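Local coordinates for genome polyprotein (Chicken sicinivirus JSY, PDB 6QWT) that is the 3Dpol RNA-dependent RNA polymerase part of the viral polyprotein and probably copies the viral RNA genome during replication, at residues L4-G9 with L277-F282; V53-A58 with Y153-K158. One frame throughout, in Å; residues are numbered along the deposited sequence.

Contact 1 (L4-G9 with L277-F282); sequences LACEPG and LSKHVF
The first torsion of C6 sets its sulfur anti to the backbone N (chi1 176°), and K279 answers with a bend about its CG-CD bond (chi3 72°). SG therefore faces the lysine chain from the side and reaches it at two carbons, CE at 4.0 Å and CG at 4.1 Å, while the intervening CD is set farther back. The approach is thus to the aliphatic part of the lysine, not to its ammonium group. That group is engaged outside the two segments, in a salt bridge to D150 and a cation-pi contact with F152. No direct hydrogen bond joins the segments, and water 1 gives a longer link: it donates to the backbone O of E7 at 2.8 Å and takes a weak bond from K279 NZ at 3.4 Å. The topology explains the lack of direct backbone pairing: in the mixed sheet strand 285-290 lies between strands 2-5 and 277-282, and L4 has its backbone bond with I288 of that middle strand. I288 also touches the side chains of both C6 and K279. An N-terminal strand added to the fingers sheet is consistent with the right-hand fold of picornaviral polymerases. At the other end of the contact two leucines meet by methyl groups, L4 CD1 lying 4.3 Å from L277 CD1, a loose apolar touch. H280, the residue after K279, points away from 4-9 and is held at both ring nitrogens, NE2 by a hydrogen bond with S278 OG and ND1 by one with E176, which fixes the rotation of its imidazole.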
ATOM      1  N   LEU A   4      22.274  -8.788   0.420  1.00 29.98           N
ATOM      2  CA  LEU A   4      23.383  -9.383   1.149  1.00 31.23           C
ATOM      3  C   LEU A   4      23.069 -10.830   1.509  1.00 29.62           C
ATOM      4  O   LEU A   4      21.914 -11.266   1.473  1.00 25.28           O
ATOM      5  CB  LEU A   4      23.692  -8.594   2.430  1.00 28.76           C
ATOM      6  CG  LEU A   4      23.735  -7.071   2.327  1.00 34.40           C
ATOM      7  CD1 LEU A   4      23.839  -6.450   3.712  1.00 30.84           C
ATOM      8  CD2 LEU A   4      24.893  -6.629   1.447  1.00 34.97           C
ATOM      9  N   ALA A   5      24.117 -11.565   1.873  1.00 29.68           N
ATOM     10  CA  ALA A   5      23.958 -12.945   2.308  1.00 30.00           C
ATOM     11  C   ALA A   5      23.277 -13.003   3.670  1.00 31.97           C
ATOM     12  O   ALA A   5      23.350 -12.064   4.467  1.00 32.54           O
ATOM     13  CB  ALA A   5      25.314 -13.647   2.372  1.00 31.87           C
ATOM     14  N   CYS A   6      22.617 -14.127   3.939  1.00 28.89           N
ATOM     15  CA  CYS A   6      21.861 -14.279   5.171  1.00 28.01           C
ATOM     16  C   CYS A   6      21.837 -15.742   5.582  1.00 32.75           C
ATOM     17  O   CYS A   6      21.698 -16.630   4.735  1.00 35.47           O
ATOM     18  CB  CYS A   6      20.430 -13.757   5.007  1.00 24.43           C
ATOM     19  SG  CYS A   6      19.376 -14.003   6.446  1.00 28.77           S
ATOM     20  N   GLU A   7      21.966 -15.984   6.884  1.00 29.85           N
ATOM     21  CA  GLU A   7      21.901 -17.343   7.397  1.00 32.02           C
ATOM     22  C   GLU A   7      20.468 -17.866   7.316  1.00 32.42           C
ATOM     23  O   GLU A   7      19.522 -17.140   7.637  1.00 28.12           O
ATOM     24  CB  GLU A   7      22.392 -17.392   8.844  1.00 31.47           C
ATOM     25  CG  GLU A   7      23.087 -18.683   9.230  1.00 44.93           C
ATOM     26  CD  GLU A   7      24.512 -18.744   8.723  1.00 53.02           C
ATOM     27  OE1 GLU A   7      25.428 -18.318   9.457  1.00 60.15           O
ATOM     28  OE2 GLU A   7      24.720 -19.221   7.587  1.00 53.29           O
ATOM     29  N   PRO A   8      20.273 -19.112   6.887  1.00 32.46           N
ATOM     30  CA  PRO A   8      18.917 -19.668   6.843  1.00 30.17           C
ATOM     31  C   PRO A   8      18.330 -19.815   8.238  1.00 31.96           C
ATOM     32  O   PRO A   8      19.046 -19.988   9.226  1.00 32.25           O
ATOM     33  CB  PRO A   8      19.111 -21.034   6.173  1.00 31.42           C
ATOM     34  CG  PRO A   8      20.554 -21.365   6.387  1.00 36.03           C
ATOM     35  CD  PRO A   8      21.279 -20.054   6.368  1.00 33.08           C
ATOM     36  N   GLY A   9      17.003 -19.739   8.310  1.00 28.85           N
ATOM     37  CA  GLY A   9      16.323 -19.744   9.590  1.00 28.26           C
ATOM     38  C   GLY A   9      15.591 -21.031   9.910  1.00 28.01           C
ATOM     39  O   GLY A   9      14.952 -21.139  10.960  1.00 32.39           O
ATOM     40  N   LEU A 277      17.017  -2.905   6.951  1.00 25.33           N
ATOM     41  CA  LEU A 277      18.033  -3.961   6.877  1.00 25.01           C
ATOM     42  C   LEU A 277      17.314  -5.257   7.245  1.00 25.13           C
ATOM     43  O   LEU A 277      17.462  -5.777   8.354  1.00 26.37           O
ATOM     44  CB  LEU A 277      19.221  -3.672   7.804  1.00 27.29           C
ATOM     45  CG  LEU A 277      20.456  -4.560   7.630  1.00 30.55           C
ATOM     46  CD1 LEU A 277      20.976  -4.482   6.202  1.00 23.75           C
ATOM     47  CD2 LEU A 277      21.545  -4.168   8.618  1.00 29.59           C
ATOM     48  N   SER A 278      16.534  -5.777   6.302  1.00 24.08           N
ATOM     49  CA  SER A 278      15.545  -6.808   6.573  1.00 26.65           C
ATOM     50  C   SER A 278      15.999  -8.166   6.054  1.00 25.69           C
ATOM     51  O   SER A 278      16.750  -8.261   5.080  1.00 25.44           O
ATOM     52  CB  SER A 278      14.205  -6.437   5.930  1.00 25.87           C
ATOM     53  OG  SER A 278      14.361  -6.255   4.532  1.00 22.53           O
ATOM     54  N   LYS A 279      15.517  -9.220   6.709  1.00 24.33           N
ATOM     55  CA  LYS A 279      15.786 -10.594   6.309  1.00 24.64           C
ATOM     56  C   LYS A 279      14.595 -11.150   5.541  1.00 24.02           C
ATOM     57  O   LYS A 279      13.441 -10.939   5.925  1.00 25.60           O
ATOM     58  CB  LYS A 279      16.077 -11.475   7.528  1.00 21.94           C
ATOM     59  CG  LYS A 279      17.311 -11.053   8.303  1.00 29.17           C
ATOM     60  CD  LYS A 279      17.257 -11.521   9.743  1.00 29.32           C
ATOM     61  CE  LYS A 279      17.452 -13.016   9.834  1.00 38.32           C
ATOM     62  NZ  LYS A 279      17.446 -13.502  11.240  1.00 42.78           N
ATOM     63  N   HIS A 280      14.882 -11.868   4.456  1.00 22.75           N
ATOM     64  CA  HIS A 280      13.853 -12.396   3.576  1.00 25.82           C
ATOM     65  C   HIS A 280      14.120 -13.863   3.273  1.00 25.02           C
ATOM     66  O   HIS A 280      15.262 -14.325   3.321  1.00 25.28           O
ATOM     67  CB  HIS A 280      13.786 -11.616   2.255  1.00 26.89           C
ATOM     68  CG  HIS A 280      13.514 -10.154   2.421  1.00 28.33           C
ATOM     69  ND1 HIS A 280      12.335  -9.566   2.014  1.00 27.67           N
ATOM     70  CD2 HIS A 280      14.273  -9.155   2.934  1.00 26.92           C
ATOM     71  CE1 HIS A 280      12.379  -8.272   2.273  1.00 28.14           C
ATOM     72  NE2 HIS A 280      13.542  -7.997   2.834  1.00 27.89           N
ATOM     73  N   VAL A 281      13.051 -14.591   2.953  1.00 25.20           N
ATOM     74  CA  VAL A 281      13.163 -15.962   2.470  1.00 26.74           C
ATOM     75  C   VAL A 281      12.220 -16.130   1.283  1.00 27.16           C
ATOM     76  O   VAL A 281      11.002 -15.965   1.419  1.00 27.07           O
ATOM     77  CB  VAL A 281      12.875 -17.008   3.564  1.00 27.10           C
ATOM     78  CG1 VAL A 281      11.516 -16.783   4.237  1.00 24.50           C
ATOM     79  CG2 VAL A 281      12.994 -18.413   2.995  1.00 24.87           C
ATOM     80  N   PHE A 282      12.783 -16.428   0.117  1.00 25.50           N
ATOM     81  CA  PHE A 282      12.029 -16.644  -1.114  1.00 25.57           C
ATOM     82  C   PHE A 282      12.272 -18.088  -1.537  1.00 25.99           C
ATOM     83  O   PHE A 282      13.264 -18.387  -2.209  1.00 24.92           O
ATOM     84  CB  PHE A 282      12.462 -15.655  -2.194  1.00 24.93           C
ATOM     85  CG  PHE A 282      11.781 -15.855  -3.520  1.00 24.72           C
ATOM     86  CD1 PHE A 282      10.460 -15.478  -3.702  1.00 24.43           C
ATOM     87  CD2 PHE A 282      12.468 -16.402  -4.590  1.00 27.30           C
ATOM     88  CE1 PHE A 282       9.835 -15.651  -4.923  1.00 24.51           C
ATOM     89  CE2 PHE A 282      11.849 -16.579  -5.814  1.00 26.78           C
ATOM     90  CZ  PHE A 282      10.532 -16.203  -5.981  1.00 26.50           C
TER
HETATM   91  O   HOH W   1      19.727 -15.674  10.044  1.00 35.05           O

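Contact 2 (V53-A58 with Y153-K158). Unlike the reference sequence in segment 53-58: A57 (reference Lys), A58 (reference Gln).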
ATOM      1  N   VAL A  53      13.241 -11.609 -13.581  1.00 26.44           N
ATOM      2  CA  VAL A  53      12.617 -10.311 -13.828  1.00 29.06           C
ATOM      3  C   VAL A  53      12.053  -9.726 -12.536  1.00 28.14           C
ATOM      4  O   VAL A  53      12.154  -8.519 -12.294  1.00 26.76           O
ATOM      5  CB  VAL A  53      11.534 -10.436 -14.914  1.00 30.41           C
ATOM      6  CG1 VAL A  53      10.849  -9.093 -15.143  1.00 25.92           C
ATOM      7  CG2 VAL A  53      12.141 -10.964 -16.211  1.00 26.98           C
ATOM      8  N   ALA A  54      11.460 -10.569 -11.682  1.00 25.49           N
ATOM      9  CA  ALA A  54      10.830 -10.061 -10.466  1.00 25.96           C
ATOM     10  C   ALA A  54      11.841  -9.427  -9.515  1.00 28.03           C
ATOM     11  O   ALA A  54      11.479  -8.555  -8.718  1.00 28.68           O
ATOM     12  CB  ALA A  54      10.068 -11.180  -9.753  1.00 22.72           C
ATOM     13  N   PHE A  55      13.102  -9.849  -9.574  1.00 29.55           N
ATOM     14  CA  PHE A  55      14.145  -9.308  -8.712  1.00 28.32           C
ATOM     15  C   PHE A  55      15.105  -8.392  -9.462  1.00 29.39           C
ATOM     16  O   PHE A  55      16.139  -8.009  -8.906  1.00 31.00           O
ATOM     17  CB  PHE A  55      14.920 -10.446  -8.044  1.00 23.22           C
ATOM     18  CG  PHE A  55      14.178 -11.112  -6.920  1.00 25.21           C
ATOM     19  CD1 PHE A  55      13.353 -12.197  -7.162  1.00 23.50           C
ATOM     20  CD2 PHE A  55      14.307 -10.652  -5.620  1.00 29.03           C
ATOM     21  CE1 PHE A  55      12.666 -12.810  -6.131  1.00 22.52           C
ATOM     22  CE2 PHE A  55      13.624 -11.261  -4.580  1.00 29.54           C
ATOM     23  CZ  PHE A  55      12.803 -12.341  -4.836  1.00 27.43           C
ATOM     24  N   SER A  56      14.783  -8.021 -10.705  1.00 29.69           N
ATOM     25  CA  SER A  56      15.738  -7.280 -11.525  1.00 32.21           C
ATOM     26  C   SER A  56      15.924  -5.848 -11.038  1.00 33.24           C
ATOM     27  O   SER A  56      16.996  -5.266 -11.237  1.00 37.45           O
ATOM     28  CB  SER A  56      15.298  -7.293 -12.990  1.00 27.91           C
ATOM     29  OG  SER A  56      14.035  -6.671 -13.157  1.00 30.04           O
ATOM     30  N   ALA A  57      14.906  -5.263 -10.406  1.00 31.66           N
ATOM     31  CA  ALA A  57      15.028  -3.905  -9.895  1.00 36.14           C
ATOM     32  C   ALA A  57      15.676  -3.845  -8.519  1.00 36.86           C
ATOM     33  O   ALA A  57      15.988  -2.746  -8.045  1.00 28.78           O
ATOM     34  CB  ALA A  57      13.655  -3.236  -9.846  1.00 33.04           C
ATOM     35  N   ALA A  58      15.874  -4.985  -7.865  1.00 33.37           N
ATOM     36  CA  ALA A  58      16.586  -5.020  -6.601  1.00 32.52           C
ATOM     37  C   ALA A  58      18.090  -5.088  -6.845  1.00 33.27           C
ATOM     38  O   ALA A  58      18.557  -5.434  -7.933  1.00 40.14           O
ATOM     39  CB  ALA A  58      16.132  -6.215  -5.761  1.00 35.86           C
ATOM     40  N   TYR A 153      10.928 -11.962   6.637  1.00 24.18           N
ATOM     41  CA  TYR A 153       9.804 -11.777   5.731  1.00 22.44           C
ATOM     42  C   TYR A 153       9.731 -12.965   4.779  1.00 28.49           C
ATOM     43  O   TYR A 153      10.753 -13.390   4.231  1.00 26.60           O
ATOM     44  CB  TYR A 153       9.955 -10.481   4.929  1.00 25.39           C
ATOM     45  CG  TYR A 153       9.734  -9.206   5.718  1.00 31.23           C
ATOM     46  CD1 TYR A 153       8.486  -8.587   5.750  1.00 29.48           C
ATOM     47  CD2 TYR A 153      10.778  -8.613   6.420  1.00 26.81           C
ATOM     48  CE1 TYR A 153       8.286  -7.414   6.472  1.00 32.09           C
ATOM     49  CE2 TYR A 153      10.588  -7.447   7.141  1.00 31.83           C
ATOM     50  CZ  TYR A 153       9.344  -6.850   7.164  1.00 37.83           C
ATOM     51  OH  TYR A 153       9.168  -5.690   7.886  1.00 34.66           O
ATOM     52  N   THR A 154       8.530 -13.504   4.585  1.00 26.03           N
ATOM     53  CA  THR A 154       8.302 -14.502   3.545  1.00 29.23           C
ATOM     54  C   THR A 154       7.989 -13.792   2.235  1.00 27.64           C
ATOM     55  O   THR A 154       7.084 -12.955   2.179  1.00 31.79           O
ATOM     56  CB  THR A 154       7.153 -15.442   3.913  1.00 30.70           C
ATOM     57  OG1 THR A 154       5.969 -14.677   4.170  1.00 38.42           O
ATOM     58  CG2 THR A 154       7.503 -16.253   5.146  1.00 26.30           C
ATOM     59  N   THR A 155       8.733 -14.128   1.185  1.00 30.77           N
ATOM     60  CA  THR A 155       8.614 -13.475  -0.115  1.00 29.72           C
ATOM     61  C   THR A 155       7.957 -14.418  -1.115  1.00 27.72           C
ATOM     62  O   THR A 155       8.369 -15.575  -1.246  1.00 26.43           O
ATOM     63  CB  THR A 155       9.986 -13.036  -0.634  1.00 25.34           C
ATOM     64  OG1 THR A 155      10.609 -12.173   0.324  1.00 28.60           O
ATOM     65  CG2 THR A 155       9.849 -12.304  -1.962  1.00 22.83           C
ATOM     66  N   PHE A 156       6.950 -13.917  -1.825  1.00 25.60           N
ATOM     67  CA  PHE A 156       6.257 -14.673  -2.855  1.00 24.20           C
ATOM     68  C   PHE A 156       6.067 -13.806  -4.091  1.00 25.12           C
ATOM     69  O   PHE A 156       6.186 -12.578  -4.043  1.00 24.54           O
ATOM     70  CB  PHE A 156       4.885 -15.175  -2.371  1.00 24.83           C
ATOM     71  CG  PHE A 156       4.955 -16.091  -1.181  1.00 30.97           C
ATOM     72  CD1 PHE A 156       5.510 -17.356  -1.295  1.00 30.27           C
ATOM     73  CD2 PHE A 156       4.455 -15.692   0.049  1.00 30.47           C
ATOM     74  CE1 PHE A 156       5.572 -18.204  -0.204  1.00 28.96           C
ATOM     75  CE2 PHE A 156       4.514 -16.535   1.145  1.00 33.57           C
ATOM     76  CZ  PHE A 156       5.073 -17.792   1.017  1.00 32.45           C
ATOM     77  N   LEU A 157       5.777 -14.464  -5.208  1.00 25.19           N
ATOM     78  CA  LEU A 157       5.303 -13.769  -6.396  1.00 25.35           C
ATOM     79  C   LEU A 157       3.822 -13.453  -6.226  1.00 25.16           C
ATOM     80  O   LEU A 157       3.025 -14.323  -5.852  1.00 21.73           O
ATOM     81  CB  LEU A 157       5.538 -14.627  -7.638  1.00 24.90           C
ATOM     82  CG  LEU A 157       6.987 -15.056  -7.863  1.00 26.43           C
ATOM     83  CD1 LEU A 157       7.098 -16.028  -9.029  1.00 20.08           C
ATOM     84  CD2 LEU A 157       7.868 -13.837  -8.089  1.00 25.52           C
ATOM     85  N   LYS A 158       3.456 -12.202  -6.477  1.00 29.88           N
ATOM     86  CA  LYS A 158       2.094 -11.757  -6.205  1.00 26.52           C
ATOM     87  C   LYS A 158       1.156 -12.271  -7.288  1.00 22.96           C
ATOM     88  O   LYS A 158       1.271 -11.889  -8.458  1.00 24.16           O
ATOM     89  CB  LYS A 158       2.026 -10.236  -6.104  1.00 30.87           C
ATOM     90  CG  LYS A 158       0.666  -9.745  -5.615  1.00 27.71           C
ATOM     91  CD  LYS A 158       0.581  -8.230  -5.473  1.00 33.18           C
ATOM     92  CE  LYS A 158      -0.241  -7.875  -4.236  1.00 39.46           C
ATOM     93  NZ  LYS A 158       0.446  -6.828  -3.435  1.00 45.98           N
TER
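F55 reaches T155 with the far end of its ring. CB starts 8.1 Å from T155 CG2, and CG, placed beside the backbone N (chi1 -75°), is still 6.7 Å from the same methyl. Of the ring atoms farther on, CE2 closes to 4.7 Å from T155 CG2, and CZ makes the contact at 4.1 Å. The methyl meets the ring obliquely, and the two side chains come from opposite directions. T155 holds CG2 anti to its own backbone N, which lets its OG1 bond to E176 while the methyl is offered to F55. Beyond this pair the phenyl ring packs edge-to-face with F282 and touches L174. Here the end of helix 50-54 rests on strand 152-157, an inner strand of the mixed sheet in what corresponds to the fingers of the polymerase fold. The second touch is also apolar: L157 sends its CD2 to A54 CB at 3.8 Å, and L157 packs on L174 as well. After the helix the chain folds into a type I turn from F55 to A58. V53 O is gripped by two donors of S56, its backbone N and its hydroxyl; S56 OG lies 2.8 Å from V53 O and approaches at a C=O angle of 130°, tilted 20° from the carbonyl plane.

Overall arrangement
The centres of the two contacts lie about 13 Å apart, on the same side of the chain's centre, and both use one mixed sheet of five strands. Strands 277-282 and 152-157 are parallel neighbours in it, so contact 1 and contact 2 are joined directly: K279 O and Y153 N, then V281 N and Y153 O, are probable backbone hydrogen bonds. Along the sequence contact 2 is nested inside the long loop that contact 1 closes. The N-terminal strand 2-5 forms one outermost edge of this sheet, whereas the end of helix 50-54 and the residue after it pack on the inner strand 152-157, so distant early parts of the polymerase chain are both tied to a single sheet.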